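Local atomic coordinates of hydroxyglutarate synthase (Pseudomonas putida, PDB entry 6W1G), a protein that catalyses the iron(II)-dependent decarboxylation and hydroxylation of 2-oxoadipate to D-2-hydroxyglutarate in a D-lysine catabolic pathway. Residues 133-147 / 205-217. Sequence-based numbering, arbitrary orientation.
Sequences LRLELIDNPQLRELA and QLHDQHRLIADVV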
ATOM      1  N   LEU A 133     -10.245   6.140 -13.098  1.00 16.51           N
ATOM      2  CA  LEU A 133     -11.583   5.802 -13.547  1.00 17.70           C
ATOM      3  C   LEU A 133     -11.582   5.564 -15.053  1.00 19.75           C
ATOM      4  O   LEU A 133     -10.961   6.310 -15.813  1.00 21.75           O
ATOM      5  CB  LEU A 133     -12.503   6.974 -13.214  1.00 21.59           C
ATOM      6  CG  LEU A 133     -13.999   6.802 -13.472  1.00 23.43           C
ATOM      7  CD1 LEU A 133     -14.603   5.856 -12.464  1.00 29.30           C
ATOM      8  CD2 LEU A 133     -14.679   8.182 -13.419  1.00 23.88           C
ATOM      9  N   ARG A 134     -12.298   4.523 -15.488  1.00 22.78           N
ATOM     10  CA  ARG A 134     -12.466   4.213 -16.905  1.00 26.78           C
ATOM     11  C   ARG A 134     -13.880   4.606 -17.309  1.00 31.77           C
ATOM     12  O   ARG A 134     -14.856   4.089 -16.749  1.00 35.13           O
ATOM     13  CB  ARG A 134     -12.208   2.734 -17.181  1.00 27.25           C
ATOM     14  CG  ARG A 134     -10.834   2.284 -16.691  1.00 27.77           C
ATOM     15  CD  ARG A 134     -10.359   1.012 -17.392  1.00 30.96           C
ATOM     16  NE  ARG A 134     -10.048   1.255 -18.800  1.00 35.08           N
ATOM     17  CZ  ARG A 134      -9.698   0.308 -19.657  1.00 38.26           C
ATOM     18  NH1 ARG A 134      -9.629  -0.942 -19.238  1.00 38.83           N
ATOM     19  NH2 ARG A 134      -9.411   0.597 -20.929  1.00 38.80           N
ATOM     20  N   LEU A 135     -13.983   5.534 -18.240  1.00 30.67           N
ATOM     21  CA  LEU A 135     -15.307   5.972 -18.660  1.00 34.41           C
ATOM     22  C   LEU A 135     -15.912   5.149 -19.790  1.00 36.96           C
ATOM     23  O   LEU A 135     -17.130   5.241 -20.011  1.00 36.90           O
ATOM     24  CB  LEU A 135     -15.273   7.439 -19.080  1.00 35.86           C
ATOM     25  CG  LEU A 135     -14.980   8.408 -17.946  1.00 35.61           C
ATOM     26  CD1 LEU A 135     -15.103   9.828 -18.481  1.00 38.07           C
ATOM     27  CD2 LEU A 135     -15.891   8.206 -16.746  1.00 33.82           C
ATOM     28  N   GLU A 136     -15.115   4.364 -20.516  1.00 40.48           N
ATOM     29  CA  GLU A 136     -15.668   3.616 -21.642  1.00 46.58           C
ATOM     30  C   GLU A 136     -16.699   2.605 -21.168  1.00 54.51           C
ATOM     31  O   GLU A 136     -17.697   2.349 -21.851  1.00 56.95           O
ATOM     32  CB  GLU A 136     -14.568   2.874 -22.400  1.00 47.18           C
ATOM     33  CG  GLU A 136     -13.483   3.743 -22.955  1.00 49.36           C
ATOM     34  CD  GLU A 136     -12.382   4.005 -21.945  1.00 51.54           C
ATOM     35  OE1 GLU A 136     -12.470   3.490 -20.808  1.00 50.57           O
ATOM     36  OE2 GLU A 136     -11.430   4.723 -22.298  1.00 54.68           O
ATOM     37  N   LEU A 137     -16.469   2.011 -20.003  1.00 59.08           N
ATOM     38  CA  LEU A 137     -17.340   0.982 -19.456  1.00 63.83           C
ATOM     39  C   LEU A 137     -18.701   1.520 -19.055  1.00 67.17           C
ATOM     40  O   LEU A 137     -19.546   0.732 -18.617  1.00 68.62           O
ATOM     41  CB  LEU A 137     -16.643   0.298 -18.275  1.00 64.88           C
ATOM     42  CG  LEU A 137     -15.291  -0.324 -18.631  1.00 65.48           C
ATOM     43  CD1 LEU A 137     -14.408  -0.472 -17.396  1.00 65.24           C
ATOM     44  CD2 LEU A 137     -15.453  -1.680 -19.331  1.00 65.71           C
ATOM     45  N   ILE A 138     -18.933   2.822 -19.198  1.00 69.81           N
ATOM     46  CA  ILE A 138     -20.265   3.393 -19.018  1.00 72.84           C
ATOM     47  C   ILE A 138     -21.031   3.220 -20.322  1.00 76.09           C
ATOM     48  O   ILE A 138     -20.620   3.738 -21.366  1.00 76.31           O
ATOM     49  CB  ILE A 138     -20.179   4.875 -18.626  1.00 72.32           C
ATOM     50  CG1 ILE A 138     -19.325   5.039 -17.372  1.00 71.27           C
ATOM     51  CG2 ILE A 138     -21.573   5.456 -18.412  1.00 72.76           C
ATOM     52  CD1 ILE A 138     -19.191   6.472 -16.909  1.00 70.63           C
ATOM     53  N   ASP A 139     -22.154   2.505 -20.264  1.00 78.92           N
ATOM     54  CA  ASP A 139     -22.941   2.192 -21.450  1.00 81.55           C
ATOM     55  C   ASP A 139     -24.177   3.070 -21.594  1.00 79.09           C
ATOM     56  O   ASP A 139     -25.061   2.749 -22.395  1.00 80.46           O
ATOM     57  CB  ASP A 139     -23.327   0.711 -21.455  1.00 85.68           C
ATOM     58  CG  ASP A 139     -22.117  -0.204 -21.481  1.00 89.14           C
ATOM     59  OD1 ASP A 139     -21.004   0.298 -21.746  1.00 90.74           O
ATOM     60  OD2 ASP A 139     -22.272  -1.416 -21.229  1.00 90.15           O
ATOM     61  N   ASN A 140     -24.267   4.158 -20.835  1.00 74.39           N
ATOM     62  CA  ASN A 140     -25.292   5.172 -21.065  1.00 69.19           C
ATOM     63  C   ASN A 140     -24.579   6.385 -21.641  1.00 64.25           C
ATOM     64  O   ASN A 140     -23.959   7.157 -20.889  1.00 64.42           O
ATOM     65  CB  ASN A 140     -26.012   5.543 -19.770  1.00 68.88           C
ATOM     66  CG  ASN A 140     -27.284   6.322 -20.027  1.00 69.08           C
ATOM     67  OD1 ASN A 140     -27.390   7.496 -19.672  1.00 68.36           O
ATOM     68  ND2 ASN A 140     -28.252   5.678 -20.666  1.00 69.71           N
ATOM     69  N   PRO A 141     -24.616   6.594 -22.953  1.00 58.48           N
ATOM     70  CA  PRO A 141     -23.762   7.633 -23.551  1.00 53.42           C
ATOM     71  C   PRO A 141     -23.894   9.017 -22.937  1.00 47.93           C
ATOM     72  O   PRO A 141     -22.886   9.721 -22.838  1.00 42.72           O
ATOM     73  CB  PRO A 141     -24.199   7.646 -25.021  1.00 54.91           C
ATOM     74  CG  PRO A 141     -24.747   6.294 -25.268  1.00 56.69           C
ATOM     75  CD  PRO A 141     -25.394   5.862 -23.971  1.00 57.08           C
ATOM     76  N   GLN A 142     -25.099   9.448 -22.549  1.00 47.12           N
ATOM     77  CA  GLN A 142     -25.221  10.798 -22.008  1.00 46.02           C
ATOM     78  C   GLN A 142     -24.506  10.918 -20.670  1.00 42.84           C
ATOM     79  O   GLN A 142     -23.955  11.976 -20.350  1.00 41.62           O
ATOM     80  CB  GLN A 142     -26.687  11.183 -21.849  1.00 49.12           C
ATOM     81  CG  GLN A 142     -27.467  11.036 -23.118  1.00 52.14           C
ATOM     82  CD  GLN A 142     -28.650  11.970 -23.187  1.00 53.91           C
ATOM     83  OE1 GLN A 142     -29.542  11.926 -22.339  1.00 55.76           O
ATOM     84  NE2 GLN A 142     -28.657  12.836 -24.193  1.00 53.11           N
ATOM     85  N   LEU A 143     -24.510   9.839 -19.885  1.00 41.87           N
ATOM     86  CA  LEU A 143     -23.824   9.840 -18.601  1.00 42.37           C
ATOM     87  C   LEU A 143     -22.313   9.903 -18.784  1.00 38.20           C
ATOM     88  O   LEU A 143     -21.629  10.600 -18.033  1.00 35.63           O
ATOM     89  CB  LEU A 143     -24.238   8.603 -17.801  1.00 47.15           C
ATOM     90  CG  LEU A 143     -23.998   8.529 -16.294  1.00 50.52           C
ATOM     91  CD1 LEU A 143     -22.541   8.260 -15.959  1.00 51.83           C
ATOM     92  CD2 LEU A 143     -24.479   9.803 -15.593  1.00 50.80           C
ATOM     93  N   ARG A 144     -21.776   9.209 -19.778  1.00 39.90           N
ATOM     94  CA  ARG A 144     -20.338   9.230 -20.107  1.00 39.37           C
ATOM     95  C   ARG A 144     -19.959  10.644 -20.530  1.00 36.04           C
ATOM     96  O   ARG A 144     -18.983  11.149 -20.057  1.00 35.41           O
ATOM     97  CB  ARG A 144     -20.040   8.178 -21.173  1.00 43.23           C
ATOM     98  CG  ARG A 144     -18.567   7.907 -21.419  1.00 45.37           C
ATOM     99  CD  ARG A 144     -18.304   7.080 -22.652  1.00 49.74           C
ATOM    100  NE  ARG A 144     -16.875   6.981 -22.855  1.00 54.08           N
ATOM    101  CZ  ARG A 144     -16.212   7.437 -23.891  1.00 56.83           C
ATOM    102  NH1 ARG A 144     -14.912   7.280 -23.942  1.00 56.56           N
ATOM    103  NH2 ARG A 144     -16.862   8.032 -24.877  1.00 57.95           N
ATOM    104  N   GLU A 145     -20.763  11.268 -21.377  1.00 34.99           N
ATOM    105  CA  GLU A 145     -20.500  12.636 -21.823  1.00 35.63           C
ATOM    106  C   GLU A 145     -20.511  13.616 -20.659  1.00 32.92           C
ATOM    107  O   GLU A 145     -19.663  14.509 -20.587  1.00 32.31           O
ATOM    108  CB  GLU A 145     -21.562  13.064 -22.835  1.00 40.35           C
ATOM    109  CG  GLU A 145     -21.659  12.204 -24.082  1.00 46.18           C
ATOM    110  CD  GLU A 145     -22.999  12.312 -24.792  1.00 50.02           C
ATOM    111  OE1 GLU A 145     -23.779  13.241 -24.488  1.00 50.00           O
ATOM    112  OE2 GLU A 145     -23.273  11.452 -25.659  1.00 52.58           O
ATOM    113  N   LEU A 146     -21.476  13.483 -19.748  1.00 29.82           N
ATOM    114  CA  LEU A 146     -21.501  14.373 -18.593  1.00 29.86           C
ATOM    115  C   LEU A 146     -20.219  14.218 -17.788  1.00 28.17           C
ATOM    116  O   LEU A 146     -19.532  15.202 -17.490  1.00 28.64           O
ATOM    117  CB  LEU A 146     -22.738  14.090 -17.736  1.00 32.01           C
ATOM    118  CG  LEU A 146     -22.802  14.789 -16.379  1.00 35.53           C
ATOM    119  CD1 LEU A 146     -22.788  16.303 -16.550  1.00 36.90           C
ATOM    120  CD2 LEU A 146     -24.040  14.338 -15.598  1.00 37.14           C
ATOM    121  N   ALA A 147     -19.868  12.978 -17.446  1.00 26.84           N
ATOM    122  CA  ALA A 147     -18.654  12.737 -16.681  1.00 26.44           C
ATOM    123  C   ALA A 147     -17.427  13.297 -17.386  1.00 27.55           C
ATOM    124  O   ALA A 147     -16.567  13.935 -16.759  1.00 26.52           O
ATOM    125  CB  ALA A 147     -18.479  11.244 -16.453  1.00 26.55           C
ATOM    126  N   GLN A 205     -27.637  10.525 -11.058  1.00 46.16           N
ATOM    127  CA  GLN A 205     -27.422   9.673 -12.220  1.00 46.45           C
ATOM    128  C   GLN A 205     -26.042   9.038 -12.179  1.00 44.39           C
ATOM    129  O   GLN A 205     -25.887   7.850 -12.490  1.00 45.94           O
ATOM    130  CB  GLN A 205     -27.584  10.491 -13.501  1.00 48.17           C
ATOM    131  CG  GLN A 205     -28.973  11.028 -13.749  1.00 51.47           C
ATOM    132  CD  GLN A 205     -29.009  11.970 -14.937  1.00 52.75           C
ATOM    133  OE1 GLN A 205     -28.382  13.028 -14.920  1.00 53.04           O
ATOM    134  NE2 GLN A 205     -29.727  11.582 -15.979  1.00 53.29           N
ATOM    135  N   LEU A 206     -25.026   9.812 -11.785  1.00 43.54           N
ATOM    136  CA  LEU A 206     -23.683   9.261 -11.663  1.00 41.42           C
ATOM    137  C   LEU A 206     -23.626   8.181 -10.584  1.00 42.03           C
ATOM    138  O   LEU A 206     -22.983   7.145 -10.768  1.00 41.27           O
ATOM    139  CB  LEU A 206     -22.689  10.380 -11.343  1.00 41.25           C
ATOM    140  CG  LEU A 206     -22.574  11.505 -12.362  1.00 40.03           C
ATOM    141  CD1 LEU A 206     -21.928  12.753 -11.792  1.00 39.07           C
ATOM    142  CD2 LEU A 206     -21.774  11.052 -13.563  1.00 38.92           C
ATOM    143  N   HIS A 207     -24.296   8.416  -9.453  1.00 43.29           N
ATOM    144  CA  HIS A 207     -24.212   7.525  -8.296  1.00 47.30           C
ATOM    145  C   HIS A 207     -24.886   6.183  -8.552  1.00 48.01           C
ATOM    146  O   HIS A 207     -24.408   5.149  -8.072  1.00 47.25           O
ATOM    147  CB  HIS A 207     -24.842   8.233  -7.092  1.00 50.47           C
ATOM    148  CG  HIS A 207     -24.863   7.418  -5.838  1.00 53.95           C
ATOM    149  ND1 HIS A 207     -23.746   6.776  -5.352  1.00 55.00           N
ATOM    150  CD2 HIS A 207     -25.863   7.148  -4.965  1.00 55.05           C
ATOM    151  CE1 HIS A 207     -24.058   6.139  -4.238  1.00 56.22           C
ATOM    152  NE2 HIS A 207     -25.336   6.348  -3.981  1.00 56.02           N
ATOM    153  N   ASP A 208     -25.987   6.175  -9.304  1.00 49.49           N
ATOM    154  CA  ASP A 208     -26.645   4.913  -9.617  1.00 52.08           C
ATOM    155  C   ASP A 208     -25.908   4.114 -10.682  1.00 53.02           C
ATOM    156  O   ASP A 208     -26.074   2.892 -10.739  1.00 53.41           O
ATOM    157  CB  ASP A 208     -28.088   5.129 -10.074  1.00 55.67           C
ATOM    158  CG  ASP A 208     -28.922   5.882  -9.057  1.00 57.57           C
ATOM    159  OD1 ASP A 208     -29.985   6.396  -9.453  1.00 57.46           O
ATOM    160  OD2 ASP A 208     -28.514   5.982  -7.879  1.00 59.37           O
ATOM    161  N   GLN A 209     -25.105   4.774 -11.521  1.00 53.40           N
ATOM    162  CA  GLN A 209     -24.260   4.059 -12.465  1.00 52.11           C
ATOM    163  C   GLN A 209     -23.190   3.269 -11.724  1.00 50.91           C
ATOM    164  O   GLN A 209     -22.995   2.077 -11.980  1.00 52.52           O
ATOM    165  CB  GLN A 209     -23.640   5.058 -13.442  1.00 54.71           C
ATOM    166  CG  GLN A 209     -22.812   4.432 -14.540  1.00 56.97           C
ATOM    167  CD  GLN A 209     -23.651   3.765 -15.616  1.00 59.58           C
ATOM    168  OE1 GLN A 209     -24.815   4.108 -15.821  1.00 59.70           O
ATOM    169  NE2 GLN A 209     -23.056   2.805 -16.312  1.00 61.07           N
ATOM    170  N   HIS A 210     -22.491   3.919 -10.796  1.00 45.79           N
ATOM    171  CA  HIS A 210     -21.576   3.268  -9.873  1.00 42.92           C
ATOM    172  C   HIS A 210     -21.206   4.302  -8.821  1.00 38.50           C
ATOM    173  O   HIS A 210     -20.923   5.453  -9.162  1.00 35.47           O
ATOM    174  CB  HIS A 210     -20.315   2.778 -10.613  1.00 44.26           C
ATOM    175  CG  HIS A 210     -19.628   1.636  -9.940  1.00 45.15           C
ATOM    176  ND1 HIS A 210     -18.822   1.808  -8.837  1.00 45.92           N
ATOM    177  CD2 HIS A 210     -19.639   0.307 -10.198  1.00 44.80           C
ATOM    178  CE1 HIS A 210     -18.357   0.633  -8.447  1.00 45.12           C
ATOM    179  NE2 HIS A 210     -18.854  -0.296  -9.247  1.00 44.34           N
ATOM    180  N   ARG A 211     -21.225   3.898  -7.545  1.00 38.43           N
ATOM    181  CA  ARG A 211     -20.873   4.838  -6.490  1.00 38.55           C
ATOM    182  C   ARG A 211     -19.512   5.458  -6.748  1.00 33.60           C
ATOM    183  O   ARG A 211     -19.287   6.629  -6.424  1.00 32.58           O
ATOM    184  CB  ARG A 211     -20.889   4.154  -5.125  1.00 43.54           C
ATOM    185  CG  ARG A 211     -19.943   2.978  -4.996  1.00 49.09           C
ATOM    186  CD  ARG A 211     -20.565   1.835  -4.179  1.00 55.72           C
ATOM    187  NE  ARG A 211     -20.857   2.211  -2.798  1.00 60.38           N
ATOM    188  CZ  ARG A 211     -20.303   1.660  -1.716  1.00 63.80           C
ATOM    189  NH1 ARG A 211     -20.652   2.091  -0.509  1.00 64.08           N
ATOM    190  NH2 ARG A 211     -19.418   0.680  -1.827  1.00 64.91           N
ATOM    191  N   LEU A 212     -18.593   4.700  -7.345  1.00 32.36           N
ATOM    192  CA  LEU A 212     -17.256   5.214  -7.604  1.00 30.89           C
ATOM    193  C   LEU A 212     -17.263   6.323  -8.649  1.00 28.73           C
ATOM    194  O   LEU A 212     -16.473   7.266  -8.564  1.00 28.47           O
ATOM    195  CB  LEU A 212     -16.354   4.067  -8.043  1.00 34.44           C
ATOM    196  CG  LEU A 212     -14.867   4.385  -8.046  1.00 37.19           C
ATOM    197  CD1 LEU A 212     -14.048   3.156  -7.740  1.00 39.58           C
ATOM    198  CD2 LEU A 212     -14.489   4.977  -9.397  1.00 38.56           C
ATOM    199  N   ILE A 213     -18.164   6.250  -9.622  1.00 28.81           N
ATOM    200  CA  ILE A 213     -18.232   7.310 -10.619  1.00 26.69           C
ATOM    201  C   ILE A 213     -18.616   8.632  -9.970  1.00 24.90           C
ATOM    202  O   ILE A 213     -18.041   9.674 -10.288  1.00 22.46           O
ATOM    203  CB  ILE A 213     -19.187   6.895 -11.753  1.00 30.62           C
ATOM    204  CG1 ILE A 213     -18.605   5.674 -12.483  1.00 34.83           C
ATOM    205  CG2 ILE A 213     -19.447   8.035 -12.705  1.00 32.98           C
ATOM    206  CD1 ILE A 213     -19.574   5.007 -13.434  1.00 36.98           C
ATOM    207  N   ALA A 214     -19.593   8.616  -9.052  1.00 23.95           N
ATOM    208  CA  ALA A 214     -19.946   9.846  -8.355  1.00 23.48           C
ATOM    209  C   ALA A 214     -18.801  10.345  -7.469  1.00 22.94           C
ATOM    210  O   ALA A 214     -18.515  11.548  -7.431  1.00 21.96           O
ATOM    211  CB  ALA A 214     -21.211   9.652  -7.530  1.00 24.96           C
ATOM    212  N   ASP A 215     -18.151   9.445  -6.736  1.00 20.61           N
ATOM    213  CA  ASP A 215     -17.063   9.846  -5.858  1.00 20.32           C
ATOM    214  C   ASP A 215     -15.971  10.602  -6.619  1.00 19.34           C
ATOM    215  O   ASP A 215     -15.372  11.535  -6.073  1.00 21.88           O
ATOM    216  CB  ASP A 215     -16.497   8.628  -5.120  1.00 21.88           C
ATOM    217  CG  ASP A 215     -15.404   8.998  -4.137  1.00 23.09           C
ATOM    218  OD1 ASP A 215     -15.715   9.664  -3.126  1.00 25.59           O
ATOM    219  OD2 ASP A 215     -14.236   8.641  -4.384  1.00 24.71           O
ATOM    220  N   VAL A 216     -15.703  10.205  -7.866  1.00 17.70           N
ATOM    221  CA  VAL A 216     -14.687  10.863  -8.685  1.00 17.72           C
ATOM    222  C   VAL A 216     -15.247  12.114  -9.349  1.00 17.77           C
ATOM    223  O   VAL A 216     -14.691  13.209  -9.253  1.00 21.69           O
ATOM    224  CB  VAL A 216     -14.129   9.871  -9.727  1.00 17.34           C
ATOM    225  CG1 VAL A 216     -13.174  10.571 -10.697  1.00 19.92           C
ATOM    226  CG2 VAL A 216     -13.409   8.724  -9.024  1.00 19.23           C
ATOM    227  N   VAL A 217     -16.365  11.976 -10.048  1.00 19.53           N
ATOM    228  CA  VAL A 217     -16.809  13.053 -10.914  1.00 19.58           C
ATOM    229  C   VAL A 217     -17.432  14.193 -10.120  1.00 20.96           C
ATOM    230  O   VAL A 217     -17.313  15.367 -10.502  1.00 22.89           O
ATOM    231  CB  VAL A 217     -17.811  12.502 -11.947  1.00 22.41           C
ATOM    232  CG1 VAL A 217     -18.373  13.616 -12.783  1.00 23.73           C
ATOM    233  CG2 VAL A 217     -17.156  11.468 -12.826  1.00 23.36           C
TER
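L143 and L206 anchor an apolar interface in which every close approach between 133-147 and 205-217 is a van der Waals one. The two side chains meet at a slant, L143 CD2 lying 3.6 Å from L206 CD2 while L143 CD1 also reaches that methyl, so both branches of L143 straddle one methyl group. L143 CG stands anti to the backbone N (chi1 -163°), and CD2 also lies against Q205 CB at 3.8 Å. A second cluster forms around L133, whose CD2 lies 3.9 Å from V216 CG1, the two side chains passing in opposite directions, while the side chain of I213 runs across that of L133 at about a right angle. I138 and I213 meet tip to tip, CD1 to CD1 at 3.8 Å, and A147 CB touches V217 CG2 at 3.9 Å.

Q209 joins in by both its carbon chain and its amide. A bend at chi2 (75°) brings NE2 to 3.7 Å from I138 CG2, and Q209 CG packs against L143 CD1. Shortening Q209 to an alanine is likely to take away the cover from I138 CG2 and L143 CD1.

Within 205-217, H210 follows helix 205-209 and N-caps helix 211-217: its ND1 accepts from L212 N at 3.3 Å, with the donor nearly in the ring plane, a capping bond at the start of that helix.

Helix 141-147 meets helix 205-209 at 114°, their axes 10.8 Å apart. L133 ends strand 127-133 of the mixed sheet and pairs with V75 beside it, while D215, on helix 211-217, forms a salt bridge with R74, a 2-oxoadipate-binding residue of neighbouring strand 69-75.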